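Local structure of Fe2OG dioxygenase domain-containing protein (Pseudomonas putida, 4J25) at residues A33-D38 / G43-A48; Q175-L180 / E185-P190. The protein acts as a prolyl-4-hydroxylase, a 2-oxoglutarate oxygenase that probably uses ferrous iron to hydroxylate peptidyl proline, with elongation factor Tu a likely target. One frame throughout, in Å; residues are numbered along the deposited sequence.

Interaction 1. Residues A33-D38 / G43-A48; sequences AAVVDD and GWSQQA
The D38 carboxylate is met by S45 OG, which donates to the anti lone pair of D38 OD2, 2.7 Å away on the side turned from OD1. The Q47 amide points edge-on at the same hydroxyl: Q47 NE2 donates to S45 OG at 3.2 Å, the acceptor only 2° out of the amide plane. The W44 ring has Q46 NE2 in plane at its edge. The motif is a helix followed by a strand: strand 44-47 turns back along the helix 32-42 that precedes it and is an outermost strand of the larger sheet of the double-stranded beta helix. The segment axes approach to 7.0 Å at 149°, close to antiparallel. G43 makes the turn with positive phi, where a CB would press against the preceding carbonyl oxygen; its N gives D38 O a weak bond. One turn earlier in the helix, the V35 and Q47 side chains cross at a slant, V35 CG2 lying 3.7 Å from Q47 CG. Q47 is bent at chi2 (-67°), which brings its amide back toward S45. V35 also touches L115 of helix 103-123 and V197 of strand 195-199, so it lies between that helix and the sheet. A water donates to D38 OD2 at 3.1 Å and accepts from Q46 N at 3.0 Å.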
# COMPACT_ATOMS: atom_id res chain seq x y z
N ALA A 33 -7.49 -12.99 5.97
CA ALA A 33 -8.95 -13.02 6.06
C ALA A 33 -9.51 -11.74 6.67
O ALA A 33 -10.59 -11.29 6.31
CB ALA A 33 -9.41 -14.22 6.85
N ALA A 34 -8.77 -11.15 7.62
CA ALA A 34 -9.19 -9.92 8.28
C ALA A 34 -9.15 -8.71 7.33
O ALA A 34 -10.02 -7.85 7.37
CB ALA A 34 -8.33 -9.66 9.50
N VAL A 35 -8.11 -8.64 6.49
CA VAL A 35 -8.01 -7.60 5.47
C VAL A 35 -9.21 -7.69 4.51
O VAL A 35 -9.83 -6.69 4.17
CB VAL A 35 -6.68 -7.70 4.68
CG1 VAL A 35 -6.58 -6.61 3.62
CG2 VAL A 35 -5.49 -7.61 5.63
N VAL A 36 -9.53 -8.91 4.07
CA VAL A 36 -10.62 -9.11 3.13
C VAL A 36 -11.98 -8.76 3.77
O VAL A 36 -12.79 -8.08 3.14
CB VAL A 36 -10.66 -10.54 2.58
CG1 VAL A 36 -11.83 -10.69 1.61
CG2 VAL A 36 -9.36 -10.87 1.88
N ASP A 37 -12.23 -9.22 4.99
CA ASP A 37 -13.48 -8.86 5.68
C ASP A 37 -13.60 -7.34 5.82
O ASP A 37 -14.66 -6.77 5.53
CB ASP A 37 -13.56 -9.56 7.04
CG ASP A 37 -14.73 -9.08 7.88
OD1 ASP A 37 -15.66 -8.47 7.33
OD2 ASP A 37 -14.71 -9.33 9.10
N ASP A 38 -12.51 -6.67 6.22
CA ASP A 38 -12.51 -5.20 6.33
C ASP A 38 -12.83 -4.53 5.00
O ASP A 38 -13.60 -3.57 4.95
CB ASP A 38 -11.16 -4.67 6.83
CG ASP A 38 -10.86 -5.03 8.29
OD1 ASP A 38 -11.80 -5.39 9.03
OD2 ASP A 38 -9.67 -4.92 8.68
N GLY A 43 -14.66 -1.00 3.13
CA GLY A 43 -13.97 -0.46 1.97
C GLY A 43 -12.48 -0.22 2.18
O GLY A 43 -11.79 0.24 1.27
N TRP A 44 -11.99 -0.48 3.39
CA TRP A 44 -10.57 -0.26 3.69
C TRP A 44 -10.12 -1.09 4.87
O TRP A 44 -10.94 -1.58 5.64
CB TRP A 44 -10.30 1.23 3.97
CG TRP A 44 -10.91 1.73 5.24
CD1 TRP A 44 -12.23 2.04 5.46
CD2 TRP A 44 -10.23 1.99 6.47
NE1 TRP A 44 -12.41 2.48 6.75
CE2 TRP A 44 -11.20 2.46 7.39
CE3 TRP A 44 -8.90 1.88 6.89
CZ2 TRP A 44 -10.88 2.82 8.70
CZ3 TRP A 44 -8.57 2.25 8.20
CH2 TRP A 44 -9.56 2.70 9.09
N SER A 45 -8.80 -1.24 5.02
CA SER A 45 -8.25 -2.02 6.10
C SER A 45 -6.87 -1.46 6.45
O SER A 45 -6.16 -0.93 5.58
CB SER A 45 -8.13 -3.48 5.70
OG SER A 45 -7.80 -4.30 6.81
N GLN A 46 -6.53 -1.53 7.72
CA GLN A 46 -5.20 -1.13 8.19
C GLN A 46 -4.63 -2.22 9.10
O GLN A 46 -5.32 -2.70 10.00
CB GLN A 46 -5.29 0.20 8.92
CG GLN A 46 -3.94 0.68 9.52
CD GLN A 46 -4.05 2.02 10.24
OE1 GLN A 46 -3.21 2.36 11.05
NE2 GLN A 46 -5.09 2.78 9.94
N GLN A 47 -3.38 -2.60 8.86
CA GLN A 47 -2.75 -3.68 9.61
C GLN A 47 -1.39 -3.23 10.11
O GLN A 47 -0.53 -2.89 9.30
CB GLN A 47 -2.53 -4.90 8.73
CG GLN A 47 -3.80 -5.43 8.11
CD GLN A 47 -4.72 -5.98 9.15
OE1 GLN A 47 -4.28 -6.58 10.13
NE2 GLN A 47 -6.02 -5.78 8.96
N ALA A 48 -1.19 -3.23 11.42
CA ALA A 48 0.11 -2.90 11.97
C ALA A 48 1.00 -4.13 11.89
O ALA A 48 0.50 -5.26 11.91
CB ALA A 48 -0.03 -2.43 13.43
O HOH W 1 -8.83 -2.05 9.65

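Interaction 2. Residues Q175-L180 / E185-P190; sequences QLRMFL and EHDVEP. With OGA (N-oxalylglycine), chain J.
R177 grips the D187 carboxylate side-on in a salt bridge: R177 NE reaches D187 OD1 at 2.8 Å and R177 NH2 reaches D187 OD2 at 3.1 Å, each on a syn lone pair, the guanidinium and carboxylate planes being 12° apart. The R177 chain runs beside D187 and bends at chi3 (-69°), which turns NE and NH2 onto the acid. Q175 NE2 adds a bond to D187 OD2 at 2.9 Å, arriving from above the carboxylate, 50° out of its plane; thus OD2 takes two donors from different directions. Replacing R177 by alanine would remove both N-H groups and is likely to leave the D187 carboxylate without its charge partner and freer to turn about its Q175 bond. Strands 176-179 and 185-188 form an antiparallel beta hairpin in the smaller sheet of the jelly roll; L176 with V188 and M178 with H186 are its hydrogen-bonded pairs, the V188 N to L176 O bond being 2.7 Å. Flanking the salt bridge, E185 lies alongside F179, its OE2 at the ring edge and E185 CD 3.6 Å from F179 CE1. L176, M178 and V188 share the other face and pack inward on V196 of strand 195-199. There the M178 and V188 side chains cross, with M178 SD 4.0 Å from V188 CG2, while L176 CD1 touches C4 of the bound N-oxalylglycine at 3.7 Å.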
# COMPACT_ATOMS: atom_id res chain seq x y z
N GLN A 175 0.86 12.19 7.56
CA GLN A 175 -0.18 11.17 7.61
C GLN A 175 -0.85 11.02 6.25
O GLN A 175 -0.98 11.99 5.49
CB GLN A 175 -1.24 11.48 8.67
CG GLN A 175 -1.97 12.80 8.48
CD GLN A 175 -1.39 13.91 9.34
OE1 GLN A 175 -0.30 14.42 9.08
NE2 GLN A 175 -2.11 14.28 10.40
N LEU A 176 -1.25 9.80 5.94
CA LEU A 176 -2.25 9.58 4.91
C LEU A 176 -3.60 9.92 5.55
O LEU A 176 -3.92 9.40 6.61
CB LEU A 176 -2.26 8.12 4.46
CG LEU A 176 -3.34 7.71 3.44
CD1 LEU A 176 -3.03 8.32 2.08
CD2 LEU A 176 -3.44 6.19 3.33
N ARG A 177 -4.37 10.81 4.93
CA ARG A 177 -5.72 11.13 5.40
C ARG A 177 -6.77 10.58 4.44
O ARG A 177 -6.80 10.96 3.28
CB ARG A 177 -5.89 12.64 5.55
CG ARG A 177 -7.30 13.05 5.98
CD ARG A 177 -7.35 14.48 6.47
NE ARG A 177 -6.64 14.65 7.74
CZ ARG A 177 -6.34 15.83 8.28
NH1 ARG A 177 -6.67 16.95 7.66
NH2 ARG A 177 -5.72 15.88 9.44
N MET A 178 -7.62 9.69 4.95
CA MET A 178 -8.61 8.98 4.16
C MET A 178 -10.00 9.51 4.47
O MET A 178 -10.37 9.67 5.63
CB MET A 178 -8.58 7.49 4.50
CG MET A 178 -7.19 6.88 4.37
SD MET A 178 -7.09 5.29 5.19
CE MET A 178 -7.96 4.28 4.02
N PHE A 179 -10.75 9.80 3.42
CA PHE A 179 -12.09 10.32 3.55
C PHE A 179 -13.08 9.21 3.36
O PHE A 179 -13.28 8.69 2.26
CB PHE A 179 -12.28 11.48 2.59
CG PHE A 179 -11.32 12.60 2.84
CD1 PHE A 179 -11.60 13.57 3.79
CD2 PHE A 179 -10.11 12.64 2.19
CE1 PHE A 179 -10.68 14.57 4.06
CE2 PHE A 179 -9.19 13.65 2.46
CZ PHE A 179 -9.49 14.61 3.40
N LEU A 180 -13.68 8.82 4.48
CA LEU A 180 -14.51 7.63 4.54
C LEU A 180 -15.95 8.05 4.44
O LEU A 180 -16.23 9.22 4.24
CB LEU A 180 -14.24 6.87 5.83
CG LEU A 180 -12.75 6.64 6.07
CD1 LEU A 180 -12.51 5.91 7.40
CD2 LEU A 180 -12.12 5.87 4.89
N GLU A 185 -13.26 11.15 8.77
CA GLU A 185 -11.88 11.22 8.29
C GLU A 185 -11.03 10.31 9.16
O GLU A 185 -11.32 10.17 10.34
CB GLU A 185 -11.38 12.66 8.32
CG GLU A 185 -12.25 13.61 7.53
CD GLU A 185 -11.74 15.03 7.50
OE1 GLU A 185 -10.63 15.27 8.03
OE2 GLU A 185 -12.45 15.92 6.96
N HIS A 186 -10.01 9.68 8.59
CA HIS A 186 -9.07 8.87 9.37
C HIS A 186 -7.64 9.11 8.91
O HIS A 186 -7.34 8.90 7.73
CB HIS A 186 -9.40 7.38 9.22
CG HIS A 186 -8.50 6.47 10.00
ND1 HIS A 186 -8.38 6.55 11.37
CD2 HIS A 186 -7.68 5.46 9.61
CE1 HIS A 186 -7.53 5.64 11.79
NE2 HIS A 186 -7.09 4.96 10.75
N ASP A 187 -6.77 9.54 9.83
CA ASP A 187 -5.35 9.69 9.55
C ASP A 187 -4.60 8.38 9.81
O ASP A 187 -4.82 7.72 10.82
CB ASP A 187 -4.75 10.80 10.43
CG ASP A 187 -5.19 12.18 9.99
OD1 ASP A 187 -5.99 12.26 9.04
OD2 ASP A 187 -4.75 13.18 10.59
N VAL A 188 -3.69 8.03 8.91
CA VAL A 188 -2.72 6.98 9.17
C VAL A 188 -1.31 7.55 9.26
O VAL A 188 -0.84 8.19 8.33
CB VAL A 188 -2.76 5.92 8.05
CG1 VAL A 188 -1.75 4.79 8.34
CG2 VAL A 188 -4.13 5.35 7.92
N GLU A 189 -0.63 7.32 10.38
CA GLU A 189 0.78 7.69 10.48
C GLU A 189 1.60 6.65 9.72
O GLU A 189 1.36 5.46 9.86
CB GLU A 189 1.28 7.77 11.93
CG GLU A 189 0.67 8.91 12.72
CD GLU A 189 1.36 9.17 14.05
OE1 GLU A 189 2.55 8.78 14.20
OE2 GLU A 189 0.72 9.78 14.94
N PRO A 190 2.55 7.11 8.90
CA PRO A 190 3.35 6.23 8.04
C PRO A 190 4.44 5.49 8.82
O PRO A 190 5.63 5.61 8.52
CB PRO A 190 3.94 7.21 7.04
CG PRO A 190 4.16 8.46 7.88
CD PRO A 190 2.96 8.52 8.80
C1 OGA J . -0.55 7.28 -4.11
C2 OGA J . -0.87 7.64 -2.69
C4 OGA J . -0.27 7.69 -0.30
C5 OGA J . 0.81 7.32 0.67
O1 OGA J . 0.64 6.95 -4.37
O2 OGA J . -1.47 7.28 -5.01
O2' OGA J . -1.94 8.18 -2.43
O3 OGA J . 0.50 7.05 1.86
N1 OGA J . 0.07 7.34 -1.64
O4 OGA J . 2.01 7.26 0.30

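Overall arrangement
The two interactions come in series along the chain, 33-38 / 43-48 closing before 175-180 / 185-190 opens, and their centres lie 15 Å apart. They belong to different sheets of the jelly roll: strand 44-47 is outermost in the five-stranded sheet, and strand 185-188 in the three-stranded one. These outermost strands meet directly. The W44 ring packs against that of H186, W44 CH2 to H186 CD2 at 3.4 Å, with planes about 40° apart, and Q46 NE2 forms a probable but weak hydrogen bond with H186 NE2. The L176 side chain lies about 6 Å from the manganese ion; the W44 side chain lies about 12 Å from the manganese ion. The meeting of strands thus sets the N-terminal helix-strand unit against the hairpin carrying L176 of the N-oxalylglycine pocket.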